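PDB 3EZS: aminotransferase AspB from Helicobacter pylori 26695, which probably transfers amino groups between amino acids and 2-oxo acids as a pyridoxal 5'-phosphate-dependent class I/II aminotransferase. Local coordinates for residues Q107-A112 and I128-L133; F117-E122 and L340-I345; K185-L190 and F220-V225. One frame throughout, in Å; residues are numbered along the deposited sequence.

Contact 1 (Q107-A112 and I128-L133); sequences QNPTIA and IKAKSL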
ATOM      1  N   GLN A 107      21.927   0.715  13.556  1.00 46.60           N
ATOM      2  CA  GLN A 107      23.156   0.761  12.806  1.00 48.27           C
ATOM      3  C   GLN A 107      23.492  -0.685  12.454  1.00 48.04           C
ATOM      4  O   GLN A 107      23.491  -1.555  13.330  1.00 46.38           O
ATOM      5  CB  GLN A 107      24.291   1.379  13.645  1.00 49.29           C
ATOM      6  CG  GLN A 107      24.018   2.810  14.097  1.00 55.74           C
ATOM      7  N   ASN A 108      23.756  -0.937  11.174  1.00 48.73           N
ATOM      8  CA  ASN A 108      24.139  -2.265  10.703  1.00 48.92           C
ATOM      9  C   ASN A 108      23.200  -3.371  11.205  1.00 47.80           C
ATOM     10  O   ASN A 108      23.628  -4.288  11.914  1.00 49.16           O
ATOM     11  CB  ASN A 108      25.581  -2.546  11.147  1.00 50.48           C
ATOM     12  CG  ASN A 108      26.568  -1.425  10.740  1.00 56.64           C
ATOM     13  OD1 ASN A 108      27.537  -1.169  11.461  1.00 66.14           O
ATOM     14  ND2 ASN A 108      26.317  -0.754   9.599  1.00 50.63           N
ATOM     15  N   PRO A 109      21.905  -3.279  10.859  1.00 44.88           N
ATOM     16  CA  PRO A 109      20.969  -4.269  11.359  1.00 42.41           C
ATOM     17  C   PRO A 109      21.172  -5.635  10.715  1.00 41.00           C
ATOM     18  O   PRO A 109      21.686  -5.714   9.607  1.00 40.09           O
ATOM     19  CB  PRO A 109      19.612  -3.675  11.003  1.00 43.84           C
ATOM     20  CG  PRO A 109      19.873  -2.801   9.818  1.00 43.61           C
ATOM     21  CD  PRO A 109      21.248  -2.261  10.019  1.00 46.66           C
ATOM     22  N   THR A 110      20.803  -6.688  11.441  1.00 41.30           N
ATOM     23  CA  THR A 110      20.939  -8.068  10.978  1.00 40.89           C
ATOM     24  C   THR A 110      19.608  -8.797  11.078  1.00 39.87           C
ATOM     25  O   THR A 110      19.008  -8.844  12.151  1.00 40.71           O
ATOM     26  CB  THR A 110      21.947  -8.832  11.818  1.00 43.33           C
ATOM     27  OG1 THR A 110      23.200  -8.125  11.824  1.00 44.39           O
ATOM     28  CG2 THR A 110      22.117 -10.257  11.260  1.00 41.08           C
ATOM     29  N   ILE A 111      19.150  -9.361   9.961  1.00 38.23           N
ATOM     30  CA  ILE A 111      17.893 -10.070   9.919  1.00 38.84           C
ATOM     31  C   ILE A 111      18.161 -11.547   9.620  1.00 40.39           C
ATOM     32  O   ILE A 111      19.045 -11.870   8.823  1.00 38.83           O
ATOM     33  CB  ILE A 111      16.965  -9.464   8.853  1.00 40.65           C
ATOM     34  CG1 ILE A 111      16.684  -7.987   9.163  1.00 39.77           C
ATOM     35  CG2 ILE A 111      15.655 -10.243   8.764  1.00 39.76           C
ATOM     36  CD1 ILE A 111      15.811  -7.295   8.072  1.00 40.04           C
ATOM     37  N   ALA A 112      17.424 -12.439  10.283  1.00 40.59           N
ATOM     38  CA  ALA A 112      17.556 -13.882  10.033  1.00 41.09           C
ATOM     39  C   ALA A 112      16.267 -14.399   9.433  1.00 38.37           C
ATOM     40  O   ALA A 112      15.186 -13.972   9.821  1.00 39.64           O
ATOM     41  CB  ALA A 112      17.887 -14.649  11.309  1.00 41.72           C
ATOM     42  N   ILE A 128      16.090  -2.024   4.126  1.00 47.31           N
ATOM     43  CA  ILE A 128      16.620  -1.420   5.362  1.00 45.75           C
ATOM     44  C   ILE A 128      18.154  -1.646   5.457  1.00 45.69           C
ATOM     45  O   ILE A 128      18.761  -1.420   6.491  1.00 47.37           O
ATOM     46  CB  ILE A 128      15.818  -1.925   6.624  1.00 45.94           C
ATOM     47  CG1 ILE A 128      16.100  -1.076   7.884  1.00 51.59           C
ATOM     48  CG2 ILE A 128      16.075  -3.435   6.882  1.00 39.25           C
ATOM     49  CD1 ILE A 128      15.857   0.452   7.750  1.00 44.73           C
ATOM     50  N   LYS A 129      18.774  -2.071   4.358  1.00 46.24           N
ATOM     51  CA  LYS A 129      20.226  -2.284   4.281  1.00 46.17           C
ATOM     52  C   LYS A 129      20.758  -3.168   5.404  1.00 45.65           C
ATOM     53  O   LYS A 129      21.758  -2.859   6.038  1.00 47.01           O
ATOM     54  CB  LYS A 129      20.962  -0.940   4.260  1.00 46.58           C
ATOM     55  CG  LYS A 129      20.437   0.038   3.220  1.00 48.02           C
ATOM     56  CD  LYS A 129      21.344   1.249   3.104  1.00 49.51           C
ATOM     57  CE  LYS A 129      20.842   2.257   2.070  1.00 55.28           C
ATOM     58  NZ  LYS A 129      19.596   2.989   2.465  1.00 57.91           N
ATOM     59  N   ALA A 130      20.077  -4.284   5.626  1.00 44.44           N
ATOM     60  CA  ALA A 130      20.430  -5.222   6.669  1.00 43.50           C
ATOM     61  C   ALA A 130      21.240  -6.390   6.134  1.00 43.29           C
ATOM     62  O   ALA A 130      21.126  -6.773   4.959  1.00 43.48           O
ATOM     63  CB  ALA A 130      19.145  -5.767   7.337  1.00 43.30           C
ATOM     64  N   LYS A 131      22.046  -6.953   7.026  1.00 42.99           N
ATOM     65  CA  LYS A 131      22.786  -8.177   6.779  1.00 44.16           C
ATOM     66  C   LYS A 131      21.779  -9.329   6.968  1.00 43.95           C
ATOM     67  O   LYS A 131      20.999  -9.324   7.925  1.00 42.75           O
ATOM     68  CB  LYS A 131      23.899  -8.316   7.808  1.00 43.91           C
ATOM     69  CG  LYS A 131      24.775  -9.551   7.614  1.00 50.40           C
ATOM     70  CD  LYS A 131      25.671  -9.819   8.820  1.00 49.18           C
ATOM     71  CE  LYS A 131      26.296 -11.225   8.729  1.00 54.57           C
ATOM     72  NZ  LYS A 131      26.985 -11.621   9.992  1.00 54.02           N
ATOM     73  N   SER A 132      21.778 -10.286   6.039  1.00 43.11           N
ATOM     74  CA  SER A 132      20.889 -11.439   6.100  1.00 41.40           C
ATOM     75  C   SER A 132      21.654 -12.653   6.625  1.00 40.56           C
ATOM     76  O   SER A 132      22.745 -12.927   6.165  1.00 39.72           O
ATOM     77  CB  SER A 132      20.325 -11.768   4.711  1.00 42.89           C
ATOM     78  OG  SER A 132      19.433 -10.777   4.244  1.00 40.34           O
ATOM     79  N   LEU A 133      21.077 -13.352   7.598  1.00 40.33           N
ATOM     80  CA  LEU A 133      21.616 -14.600   8.126  1.00 38.93           C
ATOM     81  C   LEU A 133      20.630 -15.658   7.689  1.00 39.11           C
ATOM     82  O   LEU A 133      19.496 -15.691   8.167  1.00 41.17           O
ATOM     83  CB  LEU A 133      21.705 -14.563   9.649  1.00 39.81           C
ATOM     84  CG  LEU A 133      22.841 -13.789  10.288  1.00 42.05           C
ATOM     85  CD1 LEU A 133      22.660 -13.765  11.808  1.00 49.42           C
ATOM     86  CD2 LEU A 133      24.190 -14.403   9.914  1.00 46.59           C
TER
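Ile111 bonds to the neighbouring strand through both its N and its O. Ile111 N donates to Lys131 O at 2.8 Å, and Ile111 O accepts Leu133 N at 2.8 Å. One step earlier, Pro109 O takes Lys131 N at 2.9 Å. These bonds set a parallel register in which Thr110 sits beside Lys131, Ile111 beside Ser132 and Ala112 beside Leu133.

The side chains divide between the two faces. On the Ile111 face, CG1 stands beside the backbone N (chi1 -60°) and the rest of the chain runs on extended, which carries CD1 back over the start of the neighbouring segment. There Ile111 CD1 meets Ala130 CB at 3.7 Å and, crossing the Ile128 side chain at about a right angle, touches Ile128 CG2 at 4.0 Å. Pro109 flanks the same alanine, its ring CG 3.9 Å from Ala130 CB. On the other face Thr110 turns its methyl to the neighbouring strand, with CG2 3.6 Å from Leu133 CD1. Thr110 and Lys131 point the same way, side by side, but the lysine touches only with its root: CG is anti to the backbone N (chi1 -178°) and the extended chain leads the amine away.

Further out, helix 120-127 lies over the Ile111 face, where Ala125 touches both Ile111 and Ser132, and Ser132 OG is hydrogen-bonded to Tyr113 OH. The helix ends in a Schellman motif with Lys129, at positive phi, as its C-prime residue; Lys129 also makes a cation-pi contact with Phe104 of the second subunit. Strand, helix and adjacent parallel strand together form a beta-alpha-beta unit, here at the 131-136 border of the mixed seven-stranded sheet characteristic of the large domain of fold-type I aminotransferases.

Contact 2 (F117-E122 and L340-I345); sequences FYQIYE and LGRNRI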
ATOM      1  N   PHE A 117      13.215 -19.525   0.774  1.00 39.61           N
ATOM      2  CA  PHE A 117      12.274 -18.549   1.285  1.00 41.50           C
ATOM      3  C   PHE A 117      11.453 -17.798   0.233  1.00 41.79           C
ATOM      4  O   PHE A 117      11.838 -17.710  -0.918  1.00 42.06           O
ATOM      5  CB  PHE A 117      13.053 -17.493   2.081  1.00 40.88           C
ATOM      6  CG  PHE A 117      14.172 -16.834   1.284  1.00 45.25           C
ATOM      7  CD1 PHE A 117      15.441 -17.393   1.247  1.00 46.85           C
ATOM      8  CD2 PHE A 117      13.948 -15.659   0.566  1.00 44.45           C
ATOM      9  CE1 PHE A 117      16.462 -16.804   0.507  1.00 46.15           C
ATOM     10  CE2 PHE A 117      14.966 -15.066  -0.164  1.00 43.99           C
ATOM     11  CZ  PHE A 117      16.222 -15.638  -0.198  1.00 43.71           C
ATOM     12  N   TYR A 118      10.316 -17.272   0.685  1.00 42.62           N
ATOM     13  CA  TYR A 118       9.459 -16.355  -0.065  1.00 43.16           C
ATOM     14  C   TYR A 118      10.328 -15.122  -0.180  1.00 43.22           C
ATOM     15  O   TYR A 118      10.726 -14.548   0.830  1.00 42.91           O
ATOM     16  CB  TYR A 118       8.203 -16.101   0.760  1.00 45.48           C
ATOM     17  CG  TYR A 118       7.196 -15.069   0.258  1.00 49.79           C
ATOM     18  CD1 TYR A 118       6.836 -14.983  -1.079  1.00 49.34           C
ATOM     19  CD2 TYR A 118       6.532 -14.243   1.166  1.00 52.51           C
ATOM     20  CE1 TYR A 118       5.881 -14.042  -1.510  1.00 51.53           C
ATOM     21  CE2 TYR A 118       5.572 -13.319   0.750  1.00 51.28           C
ATOM     22  CZ  TYR A 118       5.257 -13.217  -0.586  1.00 53.00           C
ATOM     23  OH  TYR A 118       4.309 -12.297  -0.962  1.00 49.33           O
ATOM     24  N   GLN A 119      10.615 -14.729  -1.419  1.00 43.19           N
ATOM     25  CA  GLN A 119      11.595 -13.696  -1.731  1.00 45.87           C
ATOM     26  C   GLN A 119      11.386 -12.312  -1.113  1.00 45.89           C
ATOM     27  O   GLN A 119      12.331 -11.521  -1.068  1.00 45.12           O
ATOM     28  CB  GLN A 119      11.744 -13.544  -3.251  1.00 49.86           C
ATOM     29  CG  GLN A 119      12.073 -14.864  -4.073  1.00 59.09           C
ATOM     30  CD  GLN A 119      13.379 -15.591  -3.693  1.00 62.21           C
ATOM     31  OE1 GLN A 119      14.398 -15.468  -4.391  1.00 67.54           O
ATOM     32  NE2 GLN A 119      13.344 -16.352  -2.607  1.00 58.10           N
ATOM     33  N   ILE A 120      10.177 -12.003  -0.650  1.00 44.69           N
ATOM     34  CA  ILE A 120       9.939 -10.704  -0.031  1.00 44.33           C
ATOM     35  C   ILE A 120      10.797 -10.516   1.239  1.00 43.03           C
ATOM     36  O   ILE A 120      11.183  -9.392   1.547  1.00 41.91           O
ATOM     37  CB  ILE A 120       8.413 -10.445   0.210  1.00 46.90           C
ATOM     38  CG1 ILE A 120       8.140  -8.951   0.425  1.00 52.65           C
ATOM     39  CG2 ILE A 120       7.873 -11.266   1.351  1.00 46.14           C
ATOM     40  CD1 ILE A 120       8.455  -8.124  -0.806  1.00 58.11           C
ATOM     41  N   TYR A 121      11.157 -11.601   1.941  1.00 42.87           N
ATOM     42  CA  TYR A 121      11.992 -11.451   3.149  1.00 41.92           C
ATOM     43  C   TYR A 121      13.338 -10.822   2.794  1.00 43.50           C
ATOM     44  O   TYR A 121      13.862 -10.012   3.560  1.00 44.50           O
ATOM     45  CB  TYR A 121      12.255 -12.761   3.904  1.00 41.65           C
ATOM     46  CG  TYR A 121      11.065 -13.643   4.178  1.00 38.52           C
ATOM     47  CD1 TYR A 121       9.785 -13.112   4.321  1.00 35.94           C
ATOM     48  CD2 TYR A 121      11.236 -15.023   4.366  1.00 37.21           C
ATOM     49  CE1 TYR A 121       8.685 -13.945   4.565  1.00 40.92           C
ATOM     50  CE2 TYR A 121      10.155 -15.857   4.621  1.00 33.06           C
ATOM     51  CZ  TYR A 121       8.875 -15.306   4.732  1.00 37.59           C
ATOM     52  OH  TYR A 121       7.785 -16.112   4.977  1.00 39.32           O
ATOM     53  N   GLU A 122      13.892 -11.183   1.636  1.00 42.36           N
ATOM     54  CA  GLU A 122      15.181 -10.629   1.200  1.00 42.16           C
ATOM     55  C   GLU A 122      15.057  -9.178   0.739  1.00 41.55           C
ATOM     56  O   GLU A 122      15.972  -8.361   0.954  1.00 40.17           O
ATOM     57  CB  GLU A 122      15.754 -11.449   0.058  1.00 42.57           C
ATOM     58  CG  GLU A 122      17.146 -11.038  -0.327  1.00 44.68           C
ATOM     59  CD  GLU A 122      17.662 -11.844  -1.460  1.00 40.37           C
ATOM     60  OE1 GLU A 122      17.117 -11.679  -2.558  1.00 44.28           O
ATOM     61  OE2 GLU A 122      18.633 -12.607  -1.266  1.00 43.67           O
ATOM     62  N   LEU A 340      14.152 -20.393  -5.328  1.00 39.68           N
ATOM     63  CA  LEU A 340      13.612 -19.861  -4.086  1.00 40.74           C
ATOM     64  C   LEU A 340      14.668 -19.719  -2.996  1.00 41.19           C
ATOM     65  O   LEU A 340      14.349 -19.273  -1.896  1.00 41.40           O
ATOM     66  CB  LEU A 340      12.477 -20.756  -3.568  1.00 41.97           C
ATOM     67  CG  LEU A 340      11.178 -20.758  -4.354  1.00 43.92           C
ATOM     68  CD1 LEU A 340      10.188 -21.728  -3.728  1.00 38.11           C
ATOM     69  CD2 LEU A 340      10.595 -19.359  -4.409  1.00 44.65           C
ATOM     70  N   GLY A 341      15.922 -20.069  -3.288  1.00 40.83           N
ATOM     71  CA  GLY A 341      16.967 -20.041  -2.288  1.00 38.93           C
ATOM     72  C   GLY A 341      18.249 -19.393  -2.724  1.00 38.36           C
ATOM     73  O   GLY A 341      18.348 -18.862  -3.817  1.00 38.14           O
ATOM     74  N   ARG A 342      19.216 -19.436  -1.821  1.00 39.68           N
ATOM     75  CA  ARG A 342      20.573 -18.929  -2.031  1.00 40.14           C
ATOM     76  C   ARG A 342      21.558 -20.039  -1.660  1.00 38.53           C
ATOM     77  O   ARG A 342      21.177 -21.028  -1.022  1.00 37.11           O
ATOM     78  CB  ARG A 342      20.816 -17.694  -1.154  1.00 41.29           C
ATOM     79  CG  ARG A 342      19.922 -16.480  -1.444  1.00 46.57           C
ATOM     80  CD  ARG A 342      20.242 -15.877  -2.793  1.00 54.22           C
ATOM     81  NE  ARG A 342      19.334 -14.799  -3.205  1.00 61.36           N
ATOM     82  CZ  ARG A 342      18.101 -14.972  -3.704  1.00 64.67           C
ATOM     83  NH1 ARG A 342      17.571 -16.176  -3.859  1.00 66.95           N
ATOM     84  NH2 ARG A 342      17.375 -13.922  -4.053  1.00 66.21           N
ATOM     85  N   ASN A 343      22.812 -19.854  -2.070  1.00 38.76           N
ATOM     86  CA  ASN A 343      23.916 -20.776  -1.811  1.00 37.78           C
ATOM     87  C   ASN A 343      23.625 -22.182  -2.263  1.00 38.48           C
ATOM     88  O   ASN A 343      24.028 -23.124  -1.599  1.00 39.50           O
ATOM     89  CB  ASN A 343      24.322 -20.775  -0.327  1.00 38.09           C
ATOM     90  CG  ASN A 343      24.538 -19.378   0.216  1.00 38.44           C
ATOM     91  OD1 ASN A 343      23.871 -18.957   1.165  1.00 43.94           O
ATOM     92  ND2 ASN A 343      25.412 -18.634  -0.420  1.00 42.90           N
ATOM     93  N   ARG A 344      22.930 -22.303  -3.395  1.00 39.44           N
ATOM     94  CA  ARG A 344      22.565 -23.581  -4.026  1.00 40.28           C
ATOM     95  C   ARG A 344      21.569 -24.468  -3.235  1.00 42.68           C
ATOM     96  O   ARG A 344      21.343 -25.625  -3.587  1.00 43.11           O
ATOM     97  CB  ARG A 344      23.812 -24.376  -4.459  1.00 41.62           C
ATOM     98  CG  ARG A 344      24.671 -23.696  -5.554  1.00 44.93           C
ATOM     99  N   ILE A 345      20.948 -23.928  -2.193  1.00 42.46           N
ATOM    100  CA  ILE A 345      19.939 -24.686  -1.454  1.00 43.11           C
ATOM    101  C   ILE A 345      18.738 -24.819  -2.401  1.00 43.35           C
ATOM    102  O   ILE A 345      18.372 -23.853  -3.085  1.00 43.87           O
ATOM    103  CB  ILE A 345      19.529 -23.967  -0.141  1.00 41.64           C
ATOM    104  CG1 ILE A 345      20.741 -23.809   0.787  1.00 44.61           C
ATOM    105  CG2 ILE A 345      18.404 -24.698   0.555  1.00 43.52           C
ATOM    106  CD1 ILE A 345      21.476 -25.128   1.145  1.00 46.59           C
TER
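Leu340 O takes two N-H groups of 117-122: Phe117 N donates to it at 2.9 Å in an almost straight bond (175° at the hydrogen), and the side-chain NE2 of Gln119 adds a weak one at 3.2 Å. The contact is consistent with a junction between the small and large domains of a fold-type I aminotransferase. Residues 340-345 belong to the loop between strands 335-336 and 349-353 of the small antiparallel sheet, with a type I' turn from Arg342 to Ile345; residues 117-122 lead into helix 120-127, which packs on the large sheet.

Phe117 chi1 (55°) tucks CG between the backbone N and the carbonyl carbon, helping to set the ring with Leu340 O over one face, offset to the rim, and Arg342 CG at its edge, in plane, 4.0 Å from Phe117 CE1. Tyr113 adds an edge-to-face partner.

Arg342 comes from the opposite direction to Gln119 and Glu122, its guanidinium plane turned 64° from the amide and 66° from the carboxylate. Gln119 OE1 lies at the guanidinium edge and takes Arg342 NH1 on a lone pair at 3.3 Å, with a weak, longer bond from NH2. Glu122, its chain extended, makes a salt bridge through OE1 to Arg342 NH2 at 2.7 Å; the N-H points poorly at OE1, a weak hydrogen bond between close charges. Phe117 CZ covers part of one guanidinium face. Gln119 NE2 also donates to Phe117 O at an unusually short 2.6 Å, which may steady the amide, though the distance is doubtful.

Besides Gln119, Arg342 NH1 also reaches Gly341 O at 2.8 Å, with that oxygen near the guanidinium plane but the nitrogen standing above the Gly341 carbonyl plane, off the lone pairs.

Contact 3 (K185-L190 and F220-V225); sequences KHDFIL and FKNVLV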
ATOM      1  N   LYS A 185      15.473 -13.882  25.795  1.00 41.03           N
ATOM      2  CA  LYS A 185      16.808 -13.981  26.380  1.00 40.95           C
ATOM      3  C   LYS A 185      17.801 -13.046  25.696  1.00 40.54           C
ATOM      4  O   LYS A 185      18.561 -12.348  26.364  1.00 38.01           O
ATOM      5  CB  LYS A 185      17.338 -15.418  26.261  1.00 42.52           C
ATOM      6  CG  LYS A 185      18.735 -15.629  26.844  1.00 39.56           C
ATOM      7  CD  LYS A 185      19.215 -17.045  26.606  1.00 41.08           C
ATOM      8  CE  LYS A 185      20.567 -17.298  27.268  1.00 40.75           C
ATOM      9  NZ  LYS A 185      21.100 -18.647  26.903  1.00 44.83           N
ATOM     10  N   HIS A 186      17.815 -13.064  24.365  1.00 39.75           N
ATOM     11  CA  HIS A 186      18.761 -12.249  23.613  1.00 41.09           C
ATOM     12  C   HIS A 186      18.211 -10.879  23.214  1.00 41.77           C
ATOM     13  O   HIS A 186      18.938 -10.057  22.668  1.00 43.19           O
ATOM     14  CB  HIS A 186      19.231 -13.014  22.382  1.00 41.96           C
ATOM     15  CG  HIS A 186      19.970 -14.277  22.709  1.00 42.10           C
ATOM     16  ND1 HIS A 186      21.302 -14.289  23.060  1.00 42.48           N
ATOM     17  CD2 HIS A 186      19.563 -15.570  22.735  1.00 42.42           C
ATOM     18  CE1 HIS A 186      21.682 -15.533  23.290  1.00 45.07           C
ATOM     19  NE2 HIS A 186      20.649 -16.331  23.093  1.00 38.44           N
ATOM     20  N   ASP A 187      16.937 -10.641  23.503  1.00 41.64           N
ATOM     21  CA  ASP A 187      16.264  -9.390  23.149  1.00 41.91           C
ATOM     22  C   ASP A 187      16.304  -9.066  21.640  1.00 41.62           C
ATOM     23  O   ASP A 187      16.857  -8.040  21.224  1.00 43.66           O
ATOM     24  CB  ASP A 187      16.800  -8.213  23.992  1.00 42.89           C
ATOM     25  CG  ASP A 187      15.864  -6.991  23.968  1.00 48.51           C
ATOM     26  OD1 ASP A 187      14.670  -7.142  23.621  1.00 52.40           O
ATOM     27  OD2 ASP A 187      16.319  -5.881  24.316  1.00 50.50           O
ATOM     28  N   PHE A 188      15.768  -9.976  20.824  1.00 40.10           N
ATOM     29  CA  PHE A 188      15.558  -9.702  19.391  1.00 39.27           C
ATOM     30  C   PHE A 188      14.060  -9.840  19.081  1.00 38.65           C
ATOM     31  O   PHE A 188      13.306 -10.418  19.868  1.00 37.79           O
ATOM     32  CB  PHE A 188      16.423 -10.551  18.447  1.00 38.14           C
ATOM     33  CG  PHE A 188      16.239 -12.024  18.585  1.00 37.17           C
ATOM     34  CD1 PHE A 188      15.176 -12.669  17.975  1.00 39.48           C
ATOM     35  CD2 PHE A 188      17.177 -12.789  19.287  1.00 45.15           C
ATOM     36  CE1 PHE A 188      15.016 -14.044  18.089  1.00 34.74           C
ATOM     37  CE2 PHE A 188      17.031 -14.178  19.407  1.00 44.37           C
ATOM     38  CZ  PHE A 188      15.952 -14.807  18.797  1.00 41.13           C
ATOM     39  N   ILE A 189      13.644  -9.259  17.959  1.00 39.31           N
ATOM     40  CA  ILE A 189      12.265  -9.297  17.513  1.00 38.74           C
ATOM     41  C   ILE A 189      12.050 -10.577  16.704  1.00 38.30           C
ATOM     42  O   ILE A 189      12.851 -10.907  15.839  1.00 36.40           O
ATOM     43  CB  ILE A 189      11.896  -8.051  16.665  1.00 40.92           C
ATOM     44  CG1 ILE A 189      12.147  -6.764  17.457  1.00 41.90           C
ATOM     45  CG2 ILE A 189      10.432  -8.152  16.151  1.00 36.82           C
ATOM     46  CD1 ILE A 189      11.522  -6.742  18.831  1.00 41.78           C
ATOM     47  N   LEU A 190      10.961 -11.284  17.005  1.00 37.59           N
ATOM     48  CA  LEU A 190      10.632 -12.554  16.378  1.00 38.25           C
ATOM     49  C   LEU A 190       9.262 -12.506  15.712  1.00 39.07           C
ATOM     50  O   LEU A 190       8.279 -12.212  16.367  1.00 38.92           O
ATOM     51  CB  LEU A 190      10.608 -13.653  17.447  1.00 38.89           C
ATOM     52  CG  LEU A 190      10.284 -15.091  16.995  1.00 41.84           C
ATOM     53  CD1 LEU A 190      11.371 -15.667  16.073  1.00 37.88           C
ATOM     54  CD2 LEU A 190      10.080 -15.966  18.224  1.00 36.13           C
ATOM     55  N   PHE A 220       3.035 -10.867  24.770  1.00 40.28           N
ATOM     56  CA  PHE A 220       3.608 -11.044  23.436  1.00 39.69           C
ATOM     57  C   PHE A 220       4.790 -10.112  23.161  1.00 39.87           C
ATOM     58  O   PHE A 220       4.990  -9.685  22.025  1.00 38.77           O
ATOM     59  CB  PHE A 220       2.539 -10.885  22.343  1.00 39.72           C
ATOM     60  CG  PHE A 220       1.262 -11.615  22.633  1.00 39.04           C
ATOM     61  CD1 PHE A 220       1.260 -13.003  22.769  1.00 37.63           C
ATOM     62  CD2 PHE A 220       0.052 -10.921  22.739  1.00 37.73           C
ATOM     63  CE1 PHE A 220       0.074 -13.700  23.048  1.00 37.86           C
ATOM     64  CE2 PHE A 220      -1.145 -11.611  22.999  1.00 39.47           C
ATOM     65  CZ  PHE A 220      -1.121 -13.016  23.161  1.00 34.50           C
ATOM     66  N   LYS A 221       5.548  -9.794  24.210  1.00 40.13           N
ATOM     67  CA  LYS A 221       6.749  -8.966  24.107  1.00 41.97           C
ATOM     68  C   LYS A 221       7.719  -9.544  23.074  1.00 41.82           C
ATOM     69  O   LYS A 221       8.001 -10.756  23.102  1.00 42.81           O
ATOM     70  CB  LYS A 221       7.464  -8.886  25.458  1.00 41.31           C
ATOM     71  CG  LYS A 221       8.766  -8.082  25.443  1.00 46.10           C
ATOM     72  CD  LYS A 221       9.328  -7.904  26.856  1.00 48.21           C
ATOM     73  CE  LYS A 221      10.600  -7.033  26.893  1.00 54.57           C
ATOM     74  NZ  LYS A 221      11.808  -7.697  26.309  1.00 60.82           N
ATOM     75  N   ASN A 222       8.202  -8.669  22.179  1.00 39.39           N
ATOM     76  CA  ASN A 222       9.128  -9.000  21.094  1.00 40.76           C
ATOM     77  C   ASN A 222       8.574  -9.945  20.001  1.00 40.41           C
ATOM     78  O   ASN A 222       9.318 -10.330  19.087  1.00 38.62           O
ATOM     79  CB  ASN A 222      10.433  -9.604  21.644  1.00 40.30           C
ATOM     80  CG  ASN A 222      11.325  -8.583  22.318  1.00 43.13           C
ATOM     81  OD1 ASN A 222      10.885  -7.505  22.698  1.00 39.91           O
ATOM     82  ND2 ASN A 222      12.601  -8.922  22.442  1.00 33.86           N
ATOM     83  N   VAL A 223       7.291 -10.287  20.067  1.00 38.91           N
ATOM     84  CA  VAL A 223       6.731 -11.310  19.168  1.00 38.67           C
ATOM     85  C   VAL A 223       5.490 -10.838  18.406  1.00 38.84           C
ATOM     86  O   VAL A 223       4.596 -10.179  18.969  1.00 35.54           O
ATOM     87  CB  VAL A 223       6.422 -12.598  19.966  1.00 39.14           C
ATOM     88  CG1 VAL A 223       5.800 -13.684  19.077  1.00 34.79           C
ATOM     89  CG2 VAL A 223       7.702 -13.122  20.660  1.00 38.66           C
ATOM     90  N   LEU A 224       5.454 -11.206  17.123  1.00 39.59           N
ATOM     91  CA  LEU A 224       4.398 -10.833  16.190  1.00 41.29           C
ATOM     92  C   LEU A 224       4.142 -11.957  15.174  1.00 39.60           C
ATOM     93  O   LEU A 224       5.034 -12.724  14.844  1.00 39.22           O
ATOM     94  CB  LEU A 224       4.795  -9.557  15.431  1.00 43.65           C
ATOM     95  CG  LEU A 224       5.028  -8.288  16.276  1.00 45.25           C
ATOM     96  CD1 LEU A 224       6.143  -7.483  15.719  1.00 54.01           C
ATOM     97  CD2 LEU A 224       3.769  -7.461  16.476  1.00 42.61           C
ATOM     98  N   VAL A 225       2.902 -12.052  14.716  1.00 39.86           N
ATOM     99  CA  VAL A 225       2.482 -13.045  13.736  1.00 36.86           C
ATOM    100  C   VAL A 225       1.760 -12.267  12.647  1.00 38.54           C
ATOM    101  O   VAL A 225       1.084 -11.287  12.928  1.00 42.72           O
ATOM    102  CB  VAL A 225       1.558 -14.149  14.348  1.00 37.42           C
ATOM    103  CG1 VAL A 225       2.300 -15.005  15.412  1.00 33.02           C
ATOM    104  CG2 VAL A 225       0.288 -13.544  14.939  1.00 35.83           C
TER
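The carboxylate of Asp187 and the amide of Asn222 lie almost in one plane, 13° apart, although the two side chains cross at about a right angle. Asn222 ND2 donates to Asp187 OD1 at 3.0 Å in a nearly straight bond (174° at the hydrogen). The oxygen lies in the amide plane and offers its anti lone pair, the one turned away from OD2. The same ND2 makes a weak bond to Phe188 O at 3.1 Å, so two acceptors together settle the rotation of the amide. Lys221 NZ stands 4.0 Å from Asp187 OD1, a long salt bridge on the exposed side.

Ile189 also crosses the Asn222 side chain at about a right angle, and Ile189 CD1 comes 3.9 Å from Asn222 CG. Ile189 CG2 is in loose apolar contact with Leu224 CD1 at 4.4 Å.

Asn222 sits at the entry to a strand, as the third residue of a type II turn from Phe220 to Val223, and has positive phi; so has Asp187, the residue that leaves helix 173-186. Here strands 189-193 and 223-228 begin to pair in parallel, as two strands of a beta-alpha-beta unit connected through helix 208-214, inside the large mixed sheet. Leu190 N donates to Asn222 O at 2.8 Å and Leu224 N to Leu190 O at 3.1 Å, so Asn222 serves the pairing with its main chain and the helix exit with its amide. Its own N is held by Asp246 OD2.

Leu190 and Val223 share a sheet face, with Leu190 CB 4.4 Å from Val223 CG2. The Leu190 side chain packs on Val158 and Leu160 of the next strand; Val223 packs instead on Leu208 and Cys212 of helix 208-214.

Contacts 1 and 3 both start parallel strand pairs of the same large sheet, about 16 Å apart between centres. Contact 1 lies at its 131-136 border, partly buried and within reach of the second subunit through Lys129; contact 3 lies among interior strands and is mostly buried. Contact 1 relies on backbone bonds and apolar side chains, whereas contact 3 adds a buried amide that reaches a carboxylate at the surface. Contact 2, partly buried, pairs no strands: it ties the start of helix 120-127, the crossover helix of contact 1, and the residues before it to a loop over 200 residues later, by a backbone bond and an arginine set among a carboxylate, an amide and an aromatic ring.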